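Local coordinates for protein Proline/betaine transporter, RALF (Rickettsia prowazekii str. Madrid E, PDB 4D7R) that is an engineered fusion of a Rickettsia Sec7 domain with a Legionella capping domain and probably acts as a guanine nucleotide exchange factor for small GTPases, at residues S47-A50 against R51-W55; N60-F63 against I64-T67; E73-N77 against L78-F82; K124-E128 against A129-D133. All blocks are in the same frame, centred on the assembly; numbering follows the deposited sequence.

Contact 1. Residues S47-A50 against R51-W55; sequences SGIA and RIKKW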
loop_
_atom_site.group_PDB
_atom_site.type_symbol
_atom_site.label_atom_id
_atom_site.label_comp_id
_atom_site.label_asym_id
_atom_site.label_seq_id
_atom_site.Cartn_x
_atom_site.Cartn_y
_atom_site.Cartn_z
ATOM N N SER A 47 -18.863 1.592 6.624
ATOM C CA SER A 47 -20.295 1.312 6.851
ATOM C C SER A 47 -20.676 -0.139 6.530
ATOM O O SER A 47 -21.513 -0.716 7.236
ATOM C CB SER A 47 -21.181 2.306 6.117
ATOM O OG SER A 47 -21.121 2.121 4.713
ATOM N N GLY A 48 -20.004 -0.719 5.521
ATOM C CA GLY A 48 -20.136 -2.118 5.128
ATOM C C GLY A 48 -19.545 -3.033 6.183
ATOM O O GLY A 48 -20.204 -3.972 6.611
ATOM N N ILE A 49 -18.304 -2.756 6.640
ATOM C CA ILE A 49 -17.640 -3.511 7.719
ATOM C C ILE A 49 -18.471 -3.436 9.035
ATOM O O ILE A 49 -18.600 -4.449 9.735
ATOM C CB ILE A 49 -16.158 -3.024 7.921
ATOM C CG1 ILE A 49 -15.243 -3.275 6.674
ATOM C CG2 ILE A 49 -15.523 -3.572 9.175
ATOM C CD1 ILE A 49 -15.240 -4.730 6.058
ATOM N N ALA A 50 -19.002 -2.239 9.373
ATOM C CA ALA A 50 -19.834 -2.051 10.575
ATOM C C ALA A 50 -21.051 -2.992 10.568
ATOM O O ALA A 50 -21.387 -3.571 11.605
ATOM C CB ALA A 50 -20.301 -0.605 10.668
ATOM N N ARG A 51 -21.693 -3.155 9.394
ATOM C CA ARG A 51 -22.844 -4.043 9.247
ATOM C C ARG A 51 -22.468 -5.504 9.426
ATOM O O ARG A 51 -23.258 -6.234 10.009
ATOM C CB ARG A 51 -23.607 -3.811 7.932
ATOM C CG ARG A 51 -24.903 -4.643 7.755
ATOM C CD ARG A 51 -25.902 -4.586 8.922
ATOM N NE ARG A 51 -26.938 -5.615 8.768
ATOM C CZ ARG A 51 -27.378 -6.424 9.732
ATOM N NH1 ARG A 51 -26.891 -6.333 10.962
ATOM N NH2 ARG A 51 -28.317 -7.322 9.473
ATOM N N ILE A 52 -21.269 -5.935 8.945
ATOM C CA ILE A 52 -20.789 -7.314 9.127
ATOM C C ILE A 52 -20.557 -7.523 10.625
ATOM O O ILE A 52 -20.915 -8.577 11.162
ATOM C CB ILE A 52 -19.494 -7.654 8.298
ATOM C CG1 ILE A 52 -19.721 -7.510 6.782
ATOM C CG2 ILE A 52 -18.992 -9.063 8.654
ATOM C CD1 ILE A 52 -18.447 -7.508 5.909
ATOM N N LYS A 53 -19.954 -6.513 11.298
ATOM C CA LYS A 53 -19.716 -6.524 12.747
ATOM C C LYS A 53 -21.072 -6.648 13.445
ATOM O O LYS A 53 -21.264 -7.565 14.239
ATOM C CB LYS A 53 -19.009 -5.232 13.215
ATOM C CG LYS A 53 -17.518 -5.183 12.877
ATOM C CD LYS A 53 -16.891 -3.833 13.204
ATOM C CE LYS A 53 -15.389 -3.865 13.026
ATOM N NZ LYS A 53 -14.717 -4.605 14.139
ATOM N N LYS A 54 -22.034 -5.766 13.075
ATOM C CA LYS A 54 -23.406 -5.748 13.614
ATOM C C LYS A 54 -24.112 -7.102 13.432
ATOM O O LYS A 54 -24.641 -7.635 14.404
ATOM C CB LYS A 54 -24.225 -4.609 12.969
ATOM C CG LYS A 54 -25.620 -4.416 13.577
ATOM C CD LYS A 54 -26.486 -3.477 12.732
ATOM C CE LYS A 54 -27.922 -3.388 13.205
ATOM N NZ LYS A 54 -28.676 -4.655 13.008
ATOM N N TRP A 55 -24.124 -7.664 12.235
ATOM C CA TRP A 55 -24.731 -8.962 11.974
ATOM C C TRP A 55 -24.069 -10.082 12.668
ATOM O O TRP A 55 -24.738 -10.913 13.146
ATOM C CB TRP A 55 -24.782 -9.239 10.503
ATOM C CG TRP A 55 -25.452 -10.531 9.983
ATOM C CD1 TRP A 55 -26.745 -10.673 9.526
ATOM C CD2 TRP A 55 -24.854 -11.805 9.822
ATOM N NE1 TRP A 55 -26.964 -11.928 9.111
ATOM C CE2 TRP A 55 -25.825 -12.654 9.281
ATOM C CE3 TRP A 55 -23.596 -12.308 10.060
ATOM C CZ2 TRP A 55 -25.564 -13.975 8.996
ATOM C CZ3 TRP A 55 -23.361 -13.611 9.781
ATOM C CH2 TRP A 55 -24.330 -14.423 9.257
#
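Ile49 and Lys53 lie one turn apart on the alpha helix 45-58, in the Rickettsia Sec7 part of the fusion, and their side chains slant across one another. The contact is local packing between side chains three and four residues apart on one helix, over its i to i+4 backbone bonds. Ala50 O takes Lys54 N at 2.7 Å and lies 3.3 Å from both Lys53 CB and Lys54 CB. Lys53 N gives Ile49 O a bond of 2.9 Å, 164° at the hydrogen. The rung from Arg51 N to Ser47 O is longer, 3.3 Å, and its donor stands 37° out of the carbonyl plane. Beside these bonds, the branch methyl Ile49 CG2 meets Lys53 CE at 3.9 Å. Lys53 keeps its chain straight as far as CE, carrying it past Ile49 CG2 before the bend at the last bond (chi4) sends NZ to a salt bridge with Asp93; the same lysine makes a cation-pi contact with Phe63. Ile49 CD1 reaches Ile52 CD1 at 4.2 Å, and both isoleucines face helix 63-73. Arg51 takes a different course: CG stands anti to the backbone N (chi1 -176°) and the chain kinks at the next bond, leading NE to a salt bridge with Glu36 of helix 31-43. Trp55 CB then lies over one guanidinium face, 3.5 Å above its plane and toward the rim, while Arg51 NH2 sits at the in-plane edge of the indole.

Contact 2. Residues N60-F63 against I64-T67; sequences NQDF and IAET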
loop_
_atom_site.group_PDB
_atom_site.type_symbol
_atom_site.label_atom_id
_atom_site.label_comp_id
_atom_site.label_asym_id
_atom_site.label_seq_id
_atom_site.Cartn_x
_atom_site.Cartn_y
_atom_site.Cartn_z
ATOM N N ASN A 60 -24.316 -14.276 16.418
ATOM C CA ASN A 60 -23.227 -15.020 17.082
ATOM C C ASN A 60 -22.226 -15.653 16.081
ATOM O O ASN A 60 -21.916 -16.860 16.147
ATOM C CB ASN A 60 -23.748 -16.040 18.101
ATOM C CG ASN A 60 -22.755 -16.324 19.207
ATOM O OD1 ASN A 60 -22.444 -15.457 20.036
ATOM N ND2 ASN A 60 -22.230 -17.545 19.243
ATOM N N GLN A 61 -21.764 -14.836 15.127
ATOM C CA GLN A 61 -20.816 -15.302 14.099
ATOM C C GLN A 61 -19.459 -14.643 14.229
ATOM O O GLN A 61 -19.329 -13.672 14.972
ATOM C CB GLN A 61 -21.412 -15.126 12.671
ATOM C CG GLN A 61 -22.757 -15.877 12.463
ATOM C CD GLN A 61 -22.643 -17.390 12.632
ATOM O OE1 GLN A 61 -21.777 -18.054 12.045
ATOM N NE2 GLN A 61 -23.514 -17.969 13.444
ATOM N N ASP A 62 -18.445 -15.150 13.493
ATOM C CA ASP A 62 -17.080 -14.614 13.506
ATOM C C ASP A 62 -16.899 -13.545 12.431
ATOM O O ASP A 62 -16.894 -13.851 11.230
ATOM C CB ASP A 62 -16.069 -15.762 13.325
ATOM C CG ASP A 62 -14.613 -15.356 13.126
ATOM O OD1 ASP A 62 -14.235 -14.242 13.550
ATOM O OD2 ASP A 62 -13.853 -16.163 12.580
ATOM N N PHE A 63 -16.694 -12.305 12.885
ATOM C CA PHE A 63 -16.509 -11.125 12.057
ATOM C C PHE A 63 -15.346 -11.310 11.088
ATOM O O PHE A 63 -15.492 -10.996 9.906
ATOM C CB PHE A 63 -16.347 -9.857 12.928
ATOM C CG PHE A 63 -15.704 -8.701 12.203
ATOM C CD1 PHE A 63 -16.379 -8.038 11.182
ATOM C CD2 PHE A 63 -14.383 -8.353 12.454
ATOM C CE1 PHE A 63 -15.757 -7.003 10.469
ATOM C CE2 PHE A 63 -13.753 -7.342 11.718
ATOM C CZ PHE A 63 -14.448 -6.664 10.745
ATOM N N ILE A 64 -14.219 -11.851 11.570
ATOM C CA ILE A 64 -13.035 -12.038 10.709
ATOM C C ILE A 64 -13.331 -12.961 9.523
ATOM O O ILE A 64 -13.134 -12.559 8.375
ATOM C CB ILE A 64 -11.787 -12.466 11.528
ATOM C CG1 ILE A 64 -11.447 -11.416 12.637
ATOM C CG2 ILE A 64 -10.574 -12.745 10.596
ATOM C CD1 ILE A 64 -11.197 -9.915 12.151
ATOM N N ALA A 65 -13.823 -14.185 9.806
ATOM C CA ALA A 65 -14.112 -15.183 8.779
ATOM C C ALA A 65 -15.152 -14.687 7.786
ATOM O O ALA A 65 -14.934 -14.826 6.582
ATOM C CB ALA A 65 -14.574 -16.481 9.414
ATOM N N GLU A 66 -16.249 -14.073 8.285
ATOM C CA GLU A 66 -17.320 -13.550 7.441
ATOM C C GLU A 66 -16.829 -12.459 6.496
ATOM O O GLU A 66 -17.200 -12.482 5.330
ATOM C CB GLU A 66 -18.526 -13.073 8.269
ATOM C CG GLU A 66 -19.763 -12.762 7.436
ATOM C CD GLU A 66 -20.261 -13.863 6.516
ATOM O OE1 GLU A 66 -20.120 -15.054 6.862
ATOM O OE2 GLU A 66 -20.837 -13.524 5.458
ATOM N N THR A 67 -16.035 -11.495 6.988
ATOM C CA THR A 67 -15.511 -10.432 6.135
ATOM C C THR A 67 -14.685 -11.005 4.974
ATOM O O THR A 67 -14.887 -10.619 3.819
ATOM C CB THR A 67 -14.739 -9.391 6.975
ATOM O OG1 THR A 67 -15.605 -8.929 8.017
ATOM C CG2 THR A 67 -14.293 -8.216 6.152
#
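Phe63 O is held by two donors of one residue, Thr67 N at 3.0 Å and Thr67 OG1 at 2.8 Å, which come from opposite faces of its carbonyl plane. The first is the regular backbone bond of the opening turn of helix 63-73. The second is the threonine hydroxyl returning to the carbonyl four residues back, which it can do because OG1 lies beside the backbone N (chi1 -54°). The same hydroxyl oxygen is 3.1 Å from Phe63 CE1, meeting the ring obliquely. On another part of the ring Ile64 CD1 packs against Phe63 CD2 at 3.6 Å, so the aromatic group touches the isoleucine tip and the threonine oxygen together. One residue earlier Asp62 serves as the N-cap. Its carboxylate accepts weakly from the second and third NH groups of the helix, Ile64 N to OD1 at 3.1 Å and Ala65 N to OD2 at 3.4 Å, and the negative charge there probably suits the positive end of the helix dipole. Asp62 O in turn takes Glu66 N at 3.0 Å and 168°, starting the backbone ladder. This capped start belongs to the Rickettsia Sec7 part. Phe63 and Thr67 lean on Ile49 of helix 45-58, while Ile64 and Thr67 press on Val97 of helix 92-103, so that the start of helix 63-73 packs on both.

Contact 3. Residues E73-N77 against L78-F82; sequences EEKSN and LNLEF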
loop_
_atom_site.group_PDB
_atom_site.type_symbol
_atom_site.label_atom_id
_atom_site.label_comp_id
_atom_site.label_asym_id
_atom_site.label_seq_id
_atom_site.Cartn_x
_atom_site.Cartn_y
_atom_site.Cartn_z
ATOM N N GLU A 73 -15.823 -14.307 -2.062
ATOM C CA GLU A 73 -17.003 -14.765 -2.825
ATOM C C GLU A 73 -17.690 -13.641 -3.587
ATOM O O GLU A 73 -18.259 -13.893 -4.646
ATOM C CB GLU A 73 -18.011 -15.435 -1.872
ATOM C CG GLU A 73 -17.471 -16.669 -1.178
ATOM C CD GLU A 73 -18.452 -17.395 -0.273
ATOM O OE1 GLU A 73 -19.478 -16.799 0.120
ATOM O OE2 GLU A 73 -18.150 -18.545 0.108
ATOM N N GLU A 74 -17.677 -12.402 -3.053
ATOM C CA GLU A 74 -18.371 -11.304 -3.732
ATOM C C GLU A 74 -17.447 -10.376 -4.524
ATOM O O GLU A 74 -17.798 -9.222 -4.770
ATOM C CB GLU A 74 -19.299 -10.536 -2.762
ATOM C CG GLU A 74 -20.330 -11.437 -2.100
ATOM C CD GLU A 74 -21.210 -12.195 -3.074
ATOM O OE1 GLU A 74 -21.690 -11.568 -4.049
ATOM O OE2 GLU A 74 -21.412 -13.416 -2.866
ATOM N N LYS A 75 -16.290 -10.906 -4.953
ATOM C CA LYS A 75 -15.270 -10.211 -5.751
ATOM C C LYS A 75 -15.918 -9.373 -6.872
ATOM O O LYS A 75 -15.739 -8.171 -6.889
ATOM C CB LYS A 75 -14.275 -11.214 -6.365
ATOM C CG LYS A 75 -13.266 -10.558 -7.302
ATOM C CD LYS A 75 -12.621 -11.571 -8.246
ATOM C CE LYS A 75 -11.693 -10.917 -9.238
ATOM N NZ LYS A 75 -10.910 -11.942 -9.984
ATOM N N SER A 76 -16.710 -10.010 -7.761
ATOM C CA SER A 76 -17.338 -9.351 -8.913
ATOM C C SER A 76 -18.351 -8.252 -8.578
ATOM O O SER A 76 -18.768 -7.515 -9.477
ATOM C CB SER A 76 -17.966 -10.390 -9.838
ATOM O OG SER A 76 -19.063 -11.036 -9.212
ATOM N N ASN A 77 -18.695 -8.123 -7.316
ATOM C CA ASN A 77 -19.688 -7.174 -6.858
ATOM C C ASN A 77 -19.217 -6.040 -5.999
ATOM O O ASN A 77 -19.986 -5.207 -5.649
ATOM C CB ASN A 77 -20.801 -7.890 -6.114
ATOM C CG ASN A 77 -21.495 -8.864 -6.981
ATOM O OD1 ASN A 77 -21.730 -8.578 -8.127
ATOM N ND2 ASN A 77 -21.742 -10.043 -6.475
ATOM N N LEU A 78 -17.952 -6.070 -5.629
ATOM C CA LEU A 78 -17.440 -5.138 -4.683
ATOM C C LEU A 78 -16.423 -4.202 -5.324
ATOM O O LEU A 78 -15.828 -4.504 -6.291
ATOM C CB LEU A 78 -16.819 -5.844 -3.483
ATOM C CG LEU A 78 -17.640 -6.599 -2.447
ATOM C CD1 LEU A 78 -16.798 -7.579 -1.640
ATOM C CD2 LEU A 78 -18.374 -5.709 -1.504
ATOM N N ASN A 79 -16.285 -3.066 -4.726
ATOM C CA ASN A 79 -15.318 -2.112 -5.176
ATOM C C ASN A 79 -13.967 -2.693 -4.781
ATOM O O ASN A 79 -13.634 -2.680 -3.669
ATOM C CB ASN A 79 -15.540 -0.798 -4.519
ATOM C CG ASN A 79 -14.427 0.217 -4.794
ATOM O OD1 ASN A 79 -13.263 -0.085 -4.788
ATOM N ND2 ASN A 79 -14.838 1.442 -5.032
ATOM N N LEU A 80 -13.225 -3.156 -5.760
ATOM C CA LEU A 80 -11.942 -3.806 -5.498
ATOM C C LEU A 80 -10.843 -2.889 -4.975
ATOM O O LEU A 80 -9.950 -3.357 -4.362
ATOM C CB LEU A 80 -11.463 -4.635 -6.667
ATOM C CG LEU A 80 -12.398 -5.779 -7.059
ATOM C CD1 LEU A 80 -11.740 -6.729 -7.991
ATOM C CD2 LEU A 80 -12.925 -6.498 -5.830
ATOM N N GLU A 81 -10.975 -1.584 -5.179
ATOM C CA GLU A 81 -10.049 -0.643 -4.577
ATOM C C GLU A 81 -10.188 -0.678 -3.093
ATOM O O GLU A 81 -9.233 -0.681 -2.391
ATOM C CB GLU A 81 -10.261 0.820 -5.011
ATOM C CG GLU A 81 -10.302 1.077 -6.491
ATOM C CD GLU A 81 -9.875 2.489 -6.895
ATOM O OE1 GLU A 81 -10.041 3.365 -6.120
ATOM O OE2 GLU A 81 -9.329 2.654 -7.976
ATOM N N PHE A 82 -11.432 -0.696 -2.638
ATOM C CA PHE A 82 -11.732 -0.654 -1.253
ATOM C C PHE A 82 -11.337 -2.002 -0.622
ATOM O O PHE A 82 -10.874 -2.031 0.437
ATOM C CB PHE A 82 -13.233 -0.358 -0.996
ATOM C CG PHE A 82 -13.706 1.035 -1.386
ATOM C CD1 PHE A 82 -12.836 2.048 -1.651
ATOM C CD2 PHE A 82 -15.048 1.296 -1.452
ATOM C CE1 PHE A 82 -13.280 3.287 -2.020
ATOM C CE2 PHE A 82 -15.503 2.540 -1.803
ATOM C CZ PHE A 82 -14.613 3.522 -2.111
#
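Leu78 and Leu80 fold back on Glu74 and Lys75 in a local turn contact at the protein surface, where the chain passes from helix 63-73 to helix 80-88 of the Rickettsia Sec7 part. The link winds through a short 3-10 segment, residues 75-77. Asn77 N bonds to Glu74 O at 2.9 Å, and Leu78 N makes a weak but straight bond to Lys75 O, 3.3 Å at 173°. Leu78, the buried residue of the turn, brings CD1 to 4.0 Å from Glu74 CB and packs against Phe41. Two residues on, Leu80 CD2 approaches Lys75 O at 3.4 Å. A side-chain bond spans the turn: Asn77 ND2 reaches Glu74 OE1 at 2.9 Å, nearly along the C-O axis of OE1 and in the Asn77 amide plane, while Glu74 OE2 pairs with Lys34 of helix 31-43. Asn79 then caps the following helix. Its OD1 accepts from Phe82 N at 2.9 Å, the donor standing 46° above the carbonyl plane, and more weakly from Glu81 N. Its ND2 lies 3.4 Å above the centre of the Phe82 ring, an amino-aromatic contact. A 3-10 turn followed by an asparagine N-cap makes this a tight interhelical connection of the all-helical Sec7 fold.

Contact 4. Residues K124-E128 against A129-D133; sequences KLPGE and AQKID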
loop_
_atom_site.group_PDB
_atom_site.type_symbol
_atom_site.label_atom_id
_atom_site.label_comp_id
_atom_site.label_asym_id
_atom_site.label_seq_id
_atom_site.Cartn_x
_atom_site.Cartn_y
_atom_site.Cartn_z
ATOM N N LYS A 124 -7.728 -4.685 -6.199
ATOM C CA LYS A 124 -6.974 -3.643 -6.905
ATOM C C LYS A 124 -5.816 -3.270 -6.014
ATOM O O LYS A 124 -6.014 -2.924 -4.854
ATOM C CB LYS A 124 -7.820 -2.422 -7.249
ATOM C CG LYS A 124 -8.682 -2.632 -8.477
ATOM C CD LYS A 124 -8.879 -1.350 -9.238
ATOM C CE LYS A 124 -9.813 -1.541 -10.405
ATOM N NZ LYS A 124 -10.010 -0.278 -11.170
ATOM N N LEU A 125 -4.603 -3.409 -6.521
ATOM C CA LEU A 125 -3.430 -3.136 -5.691
ATOM C C LEU A 125 -3.350 -1.693 -5.259
ATOM O O LEU A 125 -3.407 -0.802 -6.104
ATOM C CB LEU A 125 -2.120 -3.507 -6.399
ATOM C CG LEU A 125 -1.812 -4.976 -6.621
ATOM C CD1 LEU A 125 -0.906 -5.142 -7.838
ATOM C CD2 LEU A 125 -1.122 -5.585 -5.396
ATOM N N PRO A 126 -3.157 -1.442 -3.950
ATOM C CA PRO A 126 -2.915 -0.061 -3.489
ATOM C C PRO A 126 -1.624 0.434 -4.135
ATOM O O PRO A 126 -0.788 -0.401 -4.500
ATOM C CB PRO A 126 -2.681 -0.236 -1.974
ATOM C CG PRO A 126 -3.367 -1.574 -1.632
ATOM C CD PRO A 126 -3.042 -2.407 -2.837
ATOM N N GLY A 127 -1.471 1.757 -4.256
ATOM C CA GLY A 127 -0.275 2.399 -4.809
ATOM C C GLY A 127 0.689 2.791 -3.703
ATOM O O GLY A 127 1.428 3.767 -3.818
ATOM N N GLU A 128 0.686 2.014 -2.618
ATOM C CA GLU A 128 1.476 2.273 -1.416
ATOM C C GLU A 128 2.309 1.059 -1.113
ATOM O O GLU A 128 1.782 -0.053 -1.023
ATOM C CB GLU A 128 0.547 2.624 -0.239
ATOM C CG GLU A 128 -0.254 3.914 -0.482
ATOM C CD GLU A 128 -1.393 4.075 0.499
ATOM O OE1 GLU A 128 -1.127 4.366 1.687
ATOM O OE2 GLU A 128 -2.554 3.865 0.088
ATOM N N ALA A 129 3.609 1.270 -0.981
ATOM C CA ALA A 129 4.608 0.209 -0.764
ATOM C C ALA A 129 4.356 -0.722 0.388
ATOM O O ALA A 129 4.451 -1.941 0.198
ATOM C CB ALA A 129 6.014 0.822 -0.676
ATOM N N GLN A 130 4.036 -0.177 1.589
ATOM C CA GLN A 130 3.811 -1.011 2.789
ATOM C C GLN A 130 2.576 -1.904 2.622
ATOM O O GLN A 130 2.580 -3.041 3.090
ATOM C CB GLN A 130 3.694 -0.134 4.044
ATOM C CG GLN A 130 5.036 0.502 4.400
ATOM C CD GLN A 130 5.221 0.683 5.881
ATOM O OE1 GLN A 130 5.416 -0.280 6.631
ATOM N NE2 GLN A 130 5.183 1.924 6.335
ATOM N N LYS A 131 1.549 -1.407 1.910
ATOM C CA LYS A 131 0.320 -2.166 1.638
ATOM C C LYS A 131 0.595 -3.287 0.645
ATOM O O LYS A 131 0.179 -4.401 0.885
ATOM C CB LYS A 131 -0.857 -1.270 1.185
ATOM C CG LYS A 131 -1.283 -0.252 2.228
ATOM C CD LYS A 131 -2.371 0.722 1.707
ATOM C CE LYS A 131 -2.863 1.556 2.891
ATOM N NZ LYS A 131 -3.847 2.616 2.505
ATOM N N ILE A 132 1.316 -3.006 -0.450
ATOM C CA ILE A 132 1.678 -4.004 -1.456
ATOM C C ILE A 132 2.498 -5.065 -0.728
ATOM O O ILE A 132 2.238 -6.250 -0.899
ATOM C CB ILE A 132 2.503 -3.358 -2.641
ATOM C CG1 ILE A 132 1.615 -2.406 -3.488
ATOM C CG2 ILE A 132 3.097 -4.469 -3.535
ATOM C CD1 ILE A 132 2.398 -1.336 -4.348
ATOM N N ASP A 133 3.461 -4.642 0.107
ATOM C CA ASP A 133 4.301 -5.613 0.828
ATOM C C ASP A 133 3.496 -6.623 1.679
ATOM O O ASP A 133 3.745 -7.830 1.603
ATOM C CB ASP A 133 5.311 -4.881 1.703
ATOM C CG ASP A 133 6.512 -5.731 2.052
ATOM O OD1 ASP A 133 6.855 -6.633 1.258
ATOM O OD2 ASP A 133 7.189 -5.407 3.033
#
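Lys131 and Glu128 join in a salt bridge where the loop becomes helix 129-146, in the Rickettsia Sec7 part of the fusion, with Glu128 in the N-cap place. The sequence LPGEAQKID belongs to the conserved first motif of Sec7 domains, and Glu128 corresponds to their glutamic finger. Ala129 comes first, its N hydrogen-bonded to Tyr304 OH of the Legionella capping part. Two residues on, Lys131 N makes a weak bond to Glu128 O, and its side chain, extended beyond CG, runs beside that of Glu128, both pointing the same way. Lys131 NZ ends 3.0 Å from Glu128 OE2, on the syn side but 32° out of the carboxylate plane, and weakly 3.3 Å from Glu128 OE1; it also pairs with Asp85. Pro126 packs across the lysine chain, CB to Lys131 CD and CG to Lys131 CB both 3.8 Å. Ile132 N completes the helical bond to Glu128 O, 3.0 Å and 166°, and its CG1, beside the backbone N (chi1 -69°), touches Pro126 O at 3.3 Å. Asp133 N closes the turn on Ala129 O. Glu128 OE1 is held by Gln323 and Gln302, which like Tyr304 belong to the other fused protein. In this chimera the buried carboxylate is consistent with a finger already engaged by lysine and amides, and so probably not available to a GTPase.

Overall arrangement
From the N terminus the four contacts come in series along the Rickettsia Sec7 part, with none enclosing or crossing another. Contact 1 lies within a single helix, 45-58. Contact 2 ends the loop that follows and starts helix 63-73; contacts 1 and 2 touch, as where Ile52 CG2 meets Thr67 OG1 at 3.4 Å, so successive helices are packed together. Contact 3 turns the chain from helix 63-73 into helix 80-88, about 18 Å from contact 2 between centres. It meets contact 4 through the probable hydrogen bond between Leu80 O and Lys124 N, 3.2 Å. Contact 4 opens helix 129-146 near the chain's centre, against the Legionella capping part.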